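Local coordinates for Thiol:disulfide interchange protein DsbC (Haemophilus influenzae, PDB 1T3B), which probably forms and rearranges disulfide bonds in periplasmic proteins, acting as a homodimeric isomerase of the thioredoxin family, at residues 86-91 with 114-119; 77-82 with 144-149; 91-96 with 177-182; 135-140 with 164-169; 109-114 with 197-202. All blocks are in the same frame, centred on the assembly; numbering follows the deposited sequence.

Interaction 1: residues 86-91 with 114-119; sequences EKHVVT and LGITVR
Gly115 O accepts two backbone bonds, from Lys87 N at 2.6 Å and from His88 N at 2.7 Å. Thr117 N bonds to His88 O and Arg119 N to Val90 O (3.0 Å), with a weak link from Val90 N to Thr117 O. These bonds pair strands 88-94 and 116-122 in parallel, the arms of a thioredoxin-fold beta-alpha-beta crossover. On one face of the sheet the Arg119 chain bends at chi3 (-54°), which turns NE (3.3 Å) and NH2 (3.1 Å) together onto Thr91 OG1, close to the guanidinium plane. Val89 CG1 covers a face of that group, and NH2 also bonds to Asn72 OD1. At the start of the strands, Thr117 OG1 donates to Glu86 OE1 at 2.9 Å from above the carboxylate plane. On the other face Ile116 CG1 meets the edge of the His88 ring, and its CG2 touches Val90 CG2. Gly115, at positive phi, closes helix 108-113 in a Schellman motif.

Interaction 2: residues 77-82 with 144-149; sequences EMIVYP and DPVFAL
Tyr81 OH is hydrogen-bonded to both Asn150 OD1 and His105 NE2, two bonds that hold the hydroxyl end in place against helix 145-153. Leu149 CD2 comes in at the ring edge, in its plane, 3.4 Å from Tyr81 OH. The contact joins the edge strand 79-81 of the thioredoxin-fold sheet to a helix of the helical part inserted between strand 116-122 and helix 166-177, as in related Dsb proteins. Strand and helix axes run nearly perpendicular, at 89°, and approach to 8.5 Å. Val146 and Tyr81 point at each other from opposing directions, Val146 CG1 lying 3.9 Å from Tyr81 CE1. Ile79 uses both of its branches. Its CG1 arm stands opposite the carbonyl carbon (chi1 -57°), which carries CD1 onto Pro145 CB at 3.4 Å, in the first turn of the helix. The CG2 methyl of Ile79 meets Val146 CG2 and Leu149 CD2, and Trp140 of helix 131-141 also packs on Ile79. No hydrogen bond crosses between the segments, and the side-chain packing is mainly apolar. Asp144 is the helix N-cap, its OD2 accepting weakly from Phe147 N. Val146 CG2 rests 3.8 Å from the backbone oxygen Val80 O.

Interaction 3: residues 91-96 with 177-182; sequences TVFMDI and FGVRGT
Phe93 offers one face of its ring to Val179, whose CG2 methyl stands over it in a CH-pi contact, 4.3 Å from the centroid and 17° off the ring normal. The methyl is displaced toward the rim, where it comes nearest to Phe93 CD1. Val179 reaches the ring with the branch that points opposite its own carbonyl carbon, while CG of Phe93 stands anti to its carbonyl carbon (chi1 -76°), which directs the ring to the loop. Farther along the loop, Thr182 lies across the end of the strand. Its CG2 touches the backbone oxygen Phe93 O at 3.4 Å, and its OG1 comes within 3.6 Å of Asp95 CB without any polar bond between the two segments. The Asp95 carboxylate is held by other partners: OD1 is hydrogen-bonded to Thr97 OG1, and OD2 accepts from Arg125 N. The Thr182 side chain touches Cys98 of the redox-active Cys98-Cys101 disulfide. Thr182 comes directly before Pro183 and is probably the counterpart of the residue before the cis-proline of thioredoxin-like proteins. Gly178, with positive phi, ends helix 166-177 in a Schellman motif and releases the chain into this loop. Strand 88-94 runs between strands 116-122 and 184-186; Phe93 also packs on Leu121 and Val186 from these neighbours, while Met94 turns to Trp140 of helix 131-141.

Interaction 4: residues 135-140 with 164-169; sequences QMEAIW and PNIVKK
The start of helix 166-177 comes up against the flank of helix 131-141, with Glu137 and Pro164 the nearest pair of CA atoms at 5.5 Å. Glu137 carries the contact. Its OE2 takes a hydrogen bond from Ile166 N at 2.7 Å, met nearly along the C-O axis with an N-H...O angle of 149°. Two weak bonds, from Asn165 N at 3.3 Å and Val167 N at 3.5 Å, bring three amides of the helix start to this one oxygen. Asn165 holds the N-cap position, yet its own side chain makes no capping bond. An unusual chi1 of -124° brings Glu137 CG against both Pro164 CA and Val167 CG2, each 3.3 Å away, and the bend at chi2 (-67°) turns the carboxylate to the amides. The glutamate is buried, and the helix N-terminus probably stabilises its negative charge. Beside it, Val167 CG1 lies 3.7 Å from Met136 O and also touches Met136 CB. The two helices meet above the central sheet of the thioredoxin-like domain: Val167 and Trp140 both pack on Ala122 of strand 116-122, and Ile139 turns to helix 145-153.

Interaction 5: residues 109-114 with 197-202; sequences KEYNDL and LKPADL
Pro199 presses its CG onto the centre of the Tyr111 ring, 4.0 Å from the centroid and only 10° off the normal, a CH-pi contact. The two side chains cross at about a right angle. Leu202 approaches the same aromatic group obliquely, placing CD2 near both Tyr111 CD2 and CE2, while its CB lies in the ring plane at the edge. Around this centre, Leu114 reaches over with CD1 to Pro199 CB at 3.6 Å, and Glu110 contributes only the foot of its side chain, CB lying 3.5 Å from Pro199 CG. The carboxylate of Glu110 leads away from the contact. On the sheet side, Tyr111 also rests on Val118 and Leu202 on Ile116, so that helix 108-113 and the C-terminal helix 199-208 are seated together on strand 116-122 of the thioredoxin-like sheet. At the polar margin, Tyr111 OH donates to the backbone oxygen Leu197 O at 2.7 Å, the donor tilted 32° from the carbonyl plane. With CG opposite its carbonyl carbon (chi1 -66°), the tyrosine extends to the residues that lead into the second helix, where Lys198 is at the N-cap position. The buried phenol thus has its hydroxyl proton engaged; the bond holds the far end of the ring, while Pro199 over the face and Leu202 beside it restrict its turn in an otherwise apolar joint.

Strand 88-94 joins interactions 1 and 3, which share Thr91 and are stitched by Arg119 O to Val92 N at 2.8 Å. On the other side of strand 116-122, Val118 O to Tyr81 N (3.0 Å) ties interaction 1 to interaction 2. Interaction 5 shares Leu114 with interaction 1, their centres about 9 Å apart, whereas interaction 4 lies about 26 Å from interaction 5, centre to centre. A salt bridge between Glu77 OE2 and Lys169 NZ (3.2 Å) connects interactions 2 and 4. Of the five, interaction 3 adjoins the redox-active Cys98-Cys101 pair, through Thr182; interaction 4 touches interaction 3 where Met94 CE meets Trp140 CH2 (3.2 Å).

Interaction 1: residues 86-91 with 114-119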
# COMPACT_ATOMS: atom_id res chain seq x y z
N GLU A 86 -5.13 -38.97 -5.04
CA GLU A 86 -5.49 -37.62 -4.67
C GLU A 86 -6.68 -36.98 -5.33
O GLU A 86 -6.95 -37.18 -6.52
CB GLU A 86 -4.27 -36.71 -4.88
CG GLU A 86 -3.75 -36.76 -6.30
CD GLU A 86 -2.55 -35.87 -6.51
OE1 GLU A 86 -1.53 -36.06 -5.81
OE2 GLU A 86 -2.62 -34.99 -7.38
N LYS A 87 -7.36 -36.17 -4.52
CA LYS A 87 -8.51 -35.37 -4.91
C LYS A 87 -8.07 -33.95 -4.56
O LYS A 87 -8.67 -32.97 -5.01
CB LYS A 87 -9.74 -35.79 -4.11
CG LYS A 87 -10.21 -37.18 -4.48
CD LYS A 87 -11.16 -37.78 -3.45
CE LYS A 87 -11.27 -39.29 -3.67
NZ LYS A 87 -9.92 -39.94 -3.70
N HIS A 88 -7.02 -33.86 -3.74
CA HIS A 88 -6.47 -32.58 -3.30
C HIS A 88 -4.94 -32.63 -3.15
O HIS A 88 -4.37 -33.69 -2.89
CB HIS A 88 -7.10 -32.17 -1.98
CG HIS A 88 -8.60 -32.14 -2.01
ND1 HIS A 88 -9.30 -31.35 -2.89
CD2 HIS A 88 -9.52 -32.83 -1.29
CE1 HIS A 88 -10.60 -31.55 -2.71
NE2 HIS A 88 -10.75 -32.44 -1.75
N VAL A 89 -4.29 -31.48 -3.31
CA VAL A 89 -2.84 -31.39 -3.21
C VAL A 89 -2.47 -30.10 -2.50
O VAL A 89 -2.24 -29.07 -3.14
CB VAL A 89 -2.19 -31.37 -4.62
CG1 VAL A 89 -0.68 -31.27 -4.52
CG2 VAL A 89 -2.59 -32.60 -5.39
N VAL A 90 -2.40 -30.14 -1.17
CA VAL A 90 -2.07 -28.94 -0.41
C VAL A 90 -0.64 -28.87 0.10
O VAL A 90 -0.09 -29.87 0.55
CB VAL A 90 -3.03 -28.80 0.77
CG1 VAL A 90 -4.46 -28.94 0.28
CG2 VAL A 90 -2.73 -29.85 1.84
N THR A 91 -0.03 -27.69 0.02
CA THR A 91 1.32 -27.45 0.50
C THR A 91 1.25 -26.83 1.90
O THR A 91 0.58 -25.82 2.10
CB THR A 91 2.08 -26.49 -0.40
OG1 THR A 91 2.05 -26.97 -1.75
CG2 THR A 91 3.53 -26.40 0.04
N LEU A 114 -8.20 -39.21 2.76
CA LEU A 114 -9.33 -38.35 2.39
C LEU A 114 -9.02 -37.83 1.00
O LEU A 114 -9.71 -36.96 0.48
CB LEU A 114 -9.49 -37.17 3.35
CG LEU A 114 -10.40 -37.30 4.58
CD1 LEU A 114 -10.24 -36.07 5.48
CD2 LEU A 114 -11.86 -37.44 4.15
N GLY A 115 -7.97 -38.38 0.39
CA GLY A 115 -7.57 -37.99 -0.94
C GLY A 115 -6.80 -36.68 -0.98
O GLY A 115 -6.86 -35.95 -1.98
N ILE A 116 -6.07 -36.38 0.09
CA ILE A 116 -5.29 -35.14 0.13
C ILE A 116 -3.80 -35.41 0.26
O ILE A 116 -3.35 -35.98 1.24
CB ILE A 116 -5.73 -34.24 1.32
CG1 ILE A 116 -7.24 -34.04 1.31
CG2 ILE A 116 -5.04 -32.88 1.21
CD1 ILE A 116 -7.76 -33.13 2.40
N THR A 117 -3.05 -34.99 -0.74
CA THR A 117 -1.60 -35.14 -0.78
C THR A 117 -0.96 -33.99 -0.01
O THR A 117 -1.12 -32.83 -0.39
CB THR A 117 -1.08 -35.09 -2.22
OG1 THR A 117 -1.37 -36.33 -2.88
CG2 THR A 117 0.41 -34.83 -2.25
N VAL A 118 -0.23 -34.31 1.06
CA VAL A 118 0.42 -33.27 1.86
C VAL A 118 1.86 -33.04 1.39
O VAL A 118 2.64 -33.97 1.32
CB VAL A 118 0.40 -33.64 3.35
CG1 VAL A 118 1.07 -32.55 4.17
CG2 VAL A 118 -1.04 -33.82 3.82
N ARG A 119 2.19 -31.80 1.07
CA ARG A 119 3.53 -31.46 0.60
C ARG A 119 4.15 -30.43 1.53
O ARG A 119 3.66 -29.31 1.64
CB ARG A 119 3.45 -30.90 -0.82
CG ARG A 119 2.39 -31.56 -1.69
CD ARG A 119 2.55 -31.22 -3.16
NE ARG A 119 2.60 -29.78 -3.38
CZ ARG A 119 2.71 -29.19 -4.57
NH1 ARG A 119 2.79 -29.93 -5.67
NH2 ARG A 119 2.75 -27.87 -4.65

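Interaction 2: residues 77-82 with 144-149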
# COMPACT_ATOMS: atom_id res chain seq x y z
N GLU A 77 11.59 -30.02 -3.75
CA GLU A 77 12.23 -29.66 -2.49
C GLU A 77 11.26 -29.96 -1.37
O GLU A 77 11.62 -30.02 -0.20
CB GLU A 77 12.61 -28.18 -2.51
CG GLU A 77 13.84 -27.90 -3.35
CD GLU A 77 14.11 -26.43 -3.54
OE1 GLU A 77 14.03 -25.67 -2.56
OE2 GLU A 77 14.41 -26.03 -4.68
N MET A 78 10.01 -30.15 -1.78
CA MET A 78 8.93 -30.46 -0.87
C MET A 78 9.04 -31.90 -0.43
O MET A 78 9.47 -32.75 -1.19
CB MET A 78 7.59 -30.23 -1.57
CG MET A 78 7.33 -28.76 -1.85
SD MET A 78 5.96 -28.50 -2.98
CE MET A 78 6.46 -26.99 -3.70
N ILE A 79 8.66 -32.16 0.82
CA ILE A 79 8.69 -33.50 1.36
C ILE A 79 7.27 -34.03 1.24
O ILE A 79 6.44 -33.81 2.10
CB ILE A 79 9.16 -33.49 2.81
CG1 ILE A 79 10.54 -32.82 2.88
CG2 ILE A 79 9.22 -34.91 3.35
CD1 ILE A 79 11.29 -33.01 4.18
N VAL A 80 7.00 -34.73 0.14
CA VAL A 80 5.67 -35.25 -0.17
C VAL A 80 5.21 -36.55 0.48
O VAL A 80 5.99 -37.47 0.69
CB VAL A 80 5.50 -35.42 -1.70
CG1 VAL A 80 4.04 -35.54 -2.07
CG2 VAL A 80 6.15 -34.26 -2.41
N TYR A 81 3.91 -36.60 0.77
CA TYR A 81 3.26 -37.75 1.36
C TYR A 81 1.98 -37.96 0.53
O TYR A 81 0.89 -37.69 1.01
CB TYR A 81 2.87 -37.45 2.81
CG TYR A 81 4.02 -37.36 3.77
CD1 TYR A 81 4.47 -38.49 4.45
CD2 TYR A 81 4.69 -36.17 3.99
CE1 TYR A 81 5.54 -38.42 5.32
CE2 TYR A 81 5.76 -36.09 4.85
CZ TYR A 81 6.18 -37.22 5.52
OH TYR A 81 7.25 -37.16 6.38
N PRO A 82 2.11 -38.47 -0.71
CA PRO A 82 1.00 -38.72 -1.64
C PRO A 82 -0.12 -39.56 -1.04
O PRO A 82 0.08 -40.25 -0.05
CB PRO A 82 1.67 -39.43 -2.81
CG PRO A 82 3.12 -39.04 -2.69
CD PRO A 82 3.35 -39.09 -1.22
N ASP A 144 16.88 -38.96 1.86
CA ASP A 144 15.47 -39.37 1.80
C ASP A 144 14.74 -38.54 2.86
O ASP A 144 14.54 -39.00 3.98
CB ASP A 144 15.32 -40.87 2.10
CG ASP A 144 13.89 -41.39 1.92
OD1 ASP A 144 13.72 -42.54 1.46
OD2 ASP A 144 12.92 -40.66 2.26
N PRO A 145 14.35 -37.30 2.52
CA PRO A 145 13.65 -36.37 3.41
C PRO A 145 12.48 -36.93 4.22
O PRO A 145 12.25 -36.51 5.35
CB PRO A 145 13.23 -35.25 2.48
CG PRO A 145 14.37 -35.20 1.52
CD PRO A 145 14.58 -36.67 1.21
N VAL A 146 11.74 -37.87 3.64
CA VAL A 146 10.62 -38.47 4.33
C VAL A 146 11.09 -39.21 5.57
O VAL A 146 10.47 -39.12 6.63
CB VAL A 146 9.86 -39.44 3.41
CG1 VAL A 146 8.82 -40.19 4.19
CG2 VAL A 146 9.21 -38.67 2.31
N PHE A 147 12.19 -39.93 5.45
CA PHE A 147 12.72 -40.67 6.57
C PHE A 147 13.27 -39.68 7.57
O PHE A 147 13.00 -39.78 8.76
CB PHE A 147 13.85 -41.61 6.13
CG PHE A 147 14.38 -42.49 7.22
CD1 PHE A 147 13.82 -43.74 7.46
CD2 PHE A 147 15.44 -42.06 8.02
CE1 PHE A 147 14.31 -44.56 8.47
CE2 PHE A 147 15.93 -42.86 9.04
CZ PHE A 147 15.37 -44.11 9.27
N ALA A 148 14.04 -38.73 7.07
CA ALA A 148 14.64 -37.71 7.92
C ALA A 148 13.59 -36.97 8.72
O ALA A 148 13.75 -36.78 9.93
CB ALA A 148 15.43 -36.74 7.08
N LEU A 149 12.52 -36.57 8.04
CA LEU A 149 11.43 -35.84 8.66
C LEU A 149 10.61 -36.74 9.57
O LEU A 149 10.28 -36.34 10.69
CB LEU A 149 10.50 -35.22 7.61
CG LEU A 149 9.28 -34.45 8.16
CD1 LEU A 149 9.80 -33.26 8.95
CD2 LEU A 149 8.33 -34.01 7.04

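Interaction 3: residues 91-96 with 177-182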
# COMPACT_ATOMS: atom_id res chain seq x y z
N THR A 91 -0.03 -27.69 0.02
CA THR A 91 1.32 -27.45 0.50
C THR A 91 1.25 -26.83 1.90
O THR A 91 0.58 -25.82 2.10
CB THR A 91 2.08 -26.49 -0.40
OG1 THR A 91 2.05 -26.97 -1.75
CG2 THR A 91 3.53 -26.40 0.04
N VAL A 92 1.95 -27.43 2.84
CA VAL A 92 1.94 -26.99 4.23
C VAL A 92 3.27 -26.44 4.67
O VAL A 92 4.30 -27.07 4.42
CB VAL A 92 1.58 -28.16 5.15
CG1 VAL A 92 1.65 -27.76 6.59
CG2 VAL A 92 0.23 -28.69 4.80
N PHE A 93 3.27 -25.27 5.31
CA PHE A 93 4.51 -24.70 5.82
C PHE A 93 4.60 -25.21 7.24
O PHE A 93 3.72 -25.00 8.06
CB PHE A 93 4.50 -23.18 5.78
CG PHE A 93 4.70 -22.61 4.41
CD1 PHE A 93 3.63 -22.49 3.53
CD2 PHE A 93 5.97 -22.23 3.98
CE1 PHE A 93 3.83 -21.99 2.24
CE2 PHE A 93 6.17 -21.73 2.70
CZ PHE A 93 5.10 -21.61 1.83
N MET A 94 5.68 -25.91 7.54
CA MET A 94 5.78 -26.53 8.83
C MET A 94 7.08 -26.27 9.56
O MET A 94 8.09 -25.92 8.96
CB MET A 94 5.54 -28.01 8.60
CG MET A 94 5.79 -28.89 9.77
SD MET A 94 6.77 -30.28 9.21
CE MET A 94 8.39 -29.59 9.30
N ASP A 95 7.04 -26.42 10.88
CA ASP A 95 8.20 -26.23 11.74
C ASP A 95 8.29 -27.47 12.61
O ASP A 95 7.27 -28.03 13.01
CB ASP A 95 8.03 -24.98 12.60
CG ASP A 95 9.30 -24.58 13.31
OD1 ASP A 95 9.88 -25.45 14.01
OD2 ASP A 95 9.73 -23.41 13.18
N ILE A 96 9.50 -27.91 12.92
CA ILE A 96 9.68 -29.14 13.69
C ILE A 96 9.47 -29.01 15.18
O ILE A 96 9.35 -30.01 15.89
CB ILE A 96 11.07 -29.74 13.43
CG1 ILE A 96 12.15 -28.70 13.68
CG2 ILE A 96 11.15 -30.23 12.01
CD1 ILE A 96 13.53 -29.20 13.47
N PHE A 177 3.54 -15.17 1.15
CA PHE A 177 2.18 -15.68 1.24
C PHE A 177 1.46 -15.14 2.47
O PHE A 177 0.24 -15.21 2.57
CB PHE A 177 2.21 -17.21 1.29
CG PHE A 177 2.08 -17.86 -0.05
CD1 PHE A 177 0.84 -17.96 -0.67
CD2 PHE A 177 3.20 -18.34 -0.71
CE1 PHE A 177 0.72 -18.53 -1.93
CE2 PHE A 177 3.09 -18.92 -1.98
CZ PHE A 177 1.85 -19.01 -2.59
N GLY A 178 2.22 -14.60 3.42
CA GLY A 178 1.62 -14.07 4.62
C GLY A 178 1.56 -15.10 5.74
O GLY A 178 0.70 -15.03 6.60
N VAL A 179 2.48 -16.06 5.73
CA VAL A 179 2.47 -17.05 6.79
C VAL A 179 2.92 -16.36 8.07
O VAL A 179 3.95 -15.68 8.08
CB VAL A 179 3.42 -18.23 6.48
CG1 VAL A 179 3.19 -19.37 7.49
CG2 VAL A 179 3.20 -18.72 5.06
N ARG A 180 2.16 -16.53 9.14
CA ARG A 180 2.49 -15.89 10.40
C ARG A 180 2.57 -16.89 11.55
O ARG A 180 2.64 -16.52 12.72
CB ARG A 180 1.46 -14.80 10.69
CG ARG A 180 1.36 -13.79 9.56
CD ARG A 180 0.28 -12.78 9.81
NE ARG A 180 0.43 -12.11 11.10
CZ ARG A 180 -0.18 -10.97 11.44
NH1 ARG A 180 -1.00 -10.36 10.59
NH2 ARG A 180 0.02 -10.45 12.64
N GLY A 181 2.58 -18.16 11.20
CA GLY A 181 2.66 -19.20 12.21
C GLY A 181 2.55 -20.53 11.50
O GLY A 181 2.37 -20.57 10.29
N THR A 182 2.65 -21.62 12.25
CA THR A 182 2.56 -22.94 11.65
C THR A 182 1.71 -23.90 12.46
O THR A 182 1.61 -23.79 13.67
CB THR A 182 3.98 -23.54 11.44
OG1 THR A 182 4.70 -23.50 12.67
CG2 THR A 182 4.75 -22.74 10.39

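Interaction 4: residues 135-140 with 164-169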
# COMPACT_ATOMS: atom_id res chain seq x y z
N GLN A 135 18.82 -27.94 11.69
CA GLN A 135 18.37 -29.32 11.63
C GLN A 135 17.40 -29.51 10.47
O GLN A 135 17.40 -30.54 9.80
CB GLN A 135 17.68 -29.71 12.93
CG GLN A 135 18.53 -29.43 14.14
CD GLN A 135 17.82 -29.75 15.41
OE1 GLN A 135 16.72 -29.26 15.66
NE2 GLN A 135 18.43 -30.58 16.24
N MET A 136 16.57 -28.50 10.23
CA MET A 136 15.61 -28.58 9.15
C MET A 136 16.28 -28.52 7.80
O MET A 136 15.78 -29.07 6.83
CB MET A 136 14.57 -27.48 9.28
CG MET A 136 13.52 -27.81 10.34
SD MET A 136 12.24 -26.60 10.51
CE MET A 136 12.87 -25.72 11.87
N GLU A 137 17.41 -27.83 7.72
CA GLU A 137 18.12 -27.75 6.45
C GLU A 137 18.60 -29.17 6.19
O GLU A 137 18.45 -29.70 5.09
CB GLU A 137 19.31 -26.81 6.57
CG GLU A 137 19.30 -25.69 5.56
CD GLU A 137 19.49 -26.18 4.15
OE1 GLU A 137 20.40 -27.00 3.94
OE2 GLU A 137 18.75 -25.74 3.24
N ALA A 138 19.15 -29.78 7.22
CA ALA A 138 19.65 -31.13 7.12
C ALA A 138 18.52 -32.03 6.65
O ALA A 138 18.68 -32.77 5.68
CB ALA A 138 20.16 -31.60 8.46
N ILE A 139 17.38 -31.94 7.31
CA ILE A 139 16.24 -32.78 6.96
C ILE A 139 15.74 -32.60 5.54
O ILE A 139 15.47 -33.58 4.86
CB ILE A 139 15.04 -32.52 7.90
CG1 ILE A 139 15.40 -32.92 9.33
CG2 ILE A 139 13.85 -33.32 7.45
CD1 ILE A 139 14.36 -32.52 10.34
N TRP A 140 15.62 -31.36 5.10
CA TRP A 140 15.10 -31.06 3.77
C TRP A 140 16.01 -31.40 2.61
O TRP A 140 15.55 -31.53 1.47
CB TRP A 140 14.70 -29.58 3.70
CG TRP A 140 13.22 -29.37 3.74
CD1 TRP A 140 12.38 -29.20 2.67
CD2 TRP A 140 12.38 -29.41 4.90
NE1 TRP A 140 11.08 -29.14 3.09
CE2 TRP A 140 11.05 -29.26 4.45
CE3 TRP A 140 12.63 -29.55 6.26
CZ2 TRP A 140 9.97 -29.26 5.33
CZ3 TRP A 140 11.57 -29.55 7.13
CH2 TRP A 140 10.26 -29.41 6.66
N PRO A 164 21.35 -23.04 6.90
CA PRO A 164 20.10 -22.61 6.28
C PRO A 164 20.33 -22.09 4.86
O PRO A 164 21.23 -21.29 4.63
CB PRO A 164 19.62 -21.54 7.23
CG PRO A 164 20.04 -22.10 8.55
CD PRO A 164 21.44 -22.53 8.27
N ASN A 165 19.51 -22.57 3.93
CA ASN A 165 19.61 -22.19 2.54
C ASN A 165 18.30 -22.45 1.82
O ASN A 165 17.64 -21.52 1.36
CB ASN A 165 20.72 -22.97 1.86
CG ASN A 165 20.85 -22.65 0.37
OD1 ASN A 165 21.64 -23.27 -0.35
ND2 ASN A 165 20.07 -21.68 -0.10
N ILE A 166 17.92 -23.71 1.70
CA ILE A 166 16.68 -24.07 1.04
C ILE A 166 15.53 -23.76 1.99
O ILE A 166 14.44 -23.40 1.56
CB ILE A 166 16.64 -25.57 0.67
CG1 ILE A 166 17.67 -25.86 -0.42
CG2 ILE A 166 15.25 -25.97 0.19
CD1 ILE A 166 17.72 -27.32 -0.83
N VAL A 167 15.80 -23.94 3.28
CA VAL A 167 14.79 -23.66 4.28
C VAL A 167 14.57 -22.15 4.25
O VAL A 167 13.46 -21.66 4.47
CB VAL A 167 15.23 -24.12 5.68
CG1 VAL A 167 15.05 -25.61 5.81
CG2 VAL A 167 16.67 -23.75 5.92
N LYS A 168 15.64 -21.43 3.94
CA LYS A 168 15.58 -19.98 3.85
C LYS A 168 14.70 -19.60 2.67
O LYS A 168 13.81 -18.75 2.80
CB LYS A 168 16.98 -19.42 3.68
CG LYS A 168 17.10 -17.91 3.84
CD LYS A 168 18.57 -17.49 3.88
CE LYS A 168 18.71 -15.99 3.80
NZ LYS A 168 18.03 -15.44 2.58
N LYS A 169 14.92 -20.23 1.53
CA LYS A 169 14.12 -19.92 0.35
C LYS A 169 12.65 -20.24 0.63
O LYS A 169 11.76 -19.53 0.20
CB LYS A 169 14.62 -20.69 -0.87
CG LYS A 169 13.82 -20.45 -2.14
CD LYS A 169 14.53 -20.99 -3.37
CE LYS A 169 14.71 -22.51 -3.31
NZ LYS A 169 15.55 -23.00 -4.44

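Interaction 5: residues 109-114 with 197-202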
# COMPACT_ATOMS: atom_id res chain seq x y z
N LYS A 109 -1.87 -40.23 7.35
CA LYS A 109 -2.67 -41.37 6.91
C LYS A 109 -4.11 -40.93 6.67
O LYS A 109 -4.69 -41.26 5.64
CB LYS A 109 -2.62 -42.50 7.94
N GLU A 110 -4.67 -40.16 7.61
CA GLU A 110 -6.03 -39.64 7.50
C GLU A 110 -6.14 -38.67 6.34
O GLU A 110 -7.02 -38.82 5.49
CB GLU A 110 -6.45 -38.95 8.79
CG GLU A 110 -6.77 -39.88 9.95
CD GLU A 110 -5.55 -40.60 10.49
OE1 GLU A 110 -4.96 -41.40 9.74
OE2 GLU A 110 -5.20 -40.37 11.67
N TYR A 111 -5.27 -37.66 6.28
CA TYR A 111 -5.33 -36.71 5.17
C TYR A 111 -5.18 -37.48 3.87
O TYR A 111 -5.89 -37.23 2.89
CB TYR A 111 -4.22 -35.65 5.23
CG TYR A 111 -4.31 -34.70 6.40
CD1 TYR A 111 -3.56 -34.91 7.55
CD2 TYR A 111 -5.16 -33.59 6.35
CE1 TYR A 111 -3.65 -34.06 8.63
CE2 TYR A 111 -5.26 -32.74 7.43
CZ TYR A 111 -4.50 -32.97 8.57
OH TYR A 111 -4.62 -32.15 9.66
N ASN A 112 -4.24 -38.42 3.86
CA ASN A 112 -3.98 -39.24 2.69
C ASN A 112 -5.24 -40.00 2.32
O ASN A 112 -5.62 -40.05 1.14
CB ASN A 112 -2.86 -40.24 2.96
CG ASN A 112 -1.51 -39.71 2.54
OD1 ASN A 112 -1.41 -38.90 1.62
ND2 ASN A 112 -0.45 -40.18 3.19
N ASP A 113 -5.88 -40.58 3.33
CA ASP A 113 -7.09 -41.35 3.11
C ASP A 113 -8.32 -40.53 2.77
O ASP A 113 -9.38 -41.09 2.54
CB ASP A 113 -7.37 -42.26 4.31
CG ASP A 113 -6.47 -43.48 4.34
OD1 ASP A 113 -6.20 -44.05 3.25
OD2 ASP A 113 -6.04 -43.89 5.44
N LEU A 114 -8.20 -39.21 2.76
CA LEU A 114 -9.33 -38.35 2.39
C LEU A 114 -9.02 -37.83 1.00
O LEU A 114 -9.71 -36.96 0.48
CB LEU A 114 -9.49 -37.17 3.35
CG LEU A 114 -10.40 -37.30 4.58
CD1 LEU A 114 -10.24 -36.07 5.48
CD2 LEU A 114 -11.86 -37.44 4.15
N LEU A 197 -5.81 -27.57 10.74
CA LEU A 197 -7.14 -28.02 10.34
C LEU A 197 -7.10 -29.53 10.27
O LEU A 197 -6.36 -30.09 9.47
CB LEU A 197 -7.51 -27.48 8.95
CG LEU A 197 -8.08 -26.06 8.81
CD1 LEU A 197 -8.27 -25.73 7.35
CD2 LEU A 197 -9.38 -25.95 9.55
N LYS A 198 -7.90 -30.18 11.12
CA LYS A 198 -7.97 -31.64 11.15
C LYS A 198 -8.34 -32.17 9.76
O LYS A 198 -8.84 -31.42 8.92
CB LYS A 198 -8.97 -32.10 12.22
CG LYS A 198 -10.33 -31.41 12.18
CD LYS A 198 -11.09 -31.54 13.51
CE LYS A 198 -11.49 -32.98 13.81
NZ LYS A 198 -12.15 -33.12 15.14
N PRO A 199 -8.07 -33.46 9.50
CA PRO A 199 -8.38 -34.05 8.20
C PRO A 199 -9.72 -33.57 7.62
O PRO A 199 -9.75 -32.74 6.71
CB PRO A 199 -8.37 -35.54 8.48
CG PRO A 199 -7.35 -35.66 9.55
CD PRO A 199 -7.67 -34.50 10.46
N ALA A 200 -10.82 -34.09 8.17
CA ALA A 200 -12.16 -33.72 7.71
C ALA A 200 -12.27 -32.24 7.35
O ALA A 200 -12.47 -31.89 6.19
CB ALA A 200 -13.18 -34.06 8.78
N ASP A 201 -12.13 -31.38 8.36
CA ASP A 201 -12.22 -29.94 8.17
C ASP A 201 -11.37 -29.48 6.99
O ASP A 201 -11.83 -28.68 6.17
CB ASP A 201 -11.79 -29.21 9.44
CG ASP A 201 -12.64 -29.57 10.63
OD1 ASP A 201 -12.74 -30.78 10.96
OD2 ASP A 201 -13.23 -28.66 11.25
N LEU A 202 -10.14 -29.97 6.88
CA LEU A 202 -9.29 -29.57 5.78
C LEU A 202 -9.94 -29.92 4.44
O LEU A 202 -9.76 -29.21 3.46
CB LEU A 202 -7.92 -30.25 5.88
CG LEU A 202 -7.01 -30.02 4.67
CD1 LEU A 202 -6.78 -28.54 4.44
CD2 LEU A 202 -5.68 -30.72 4.87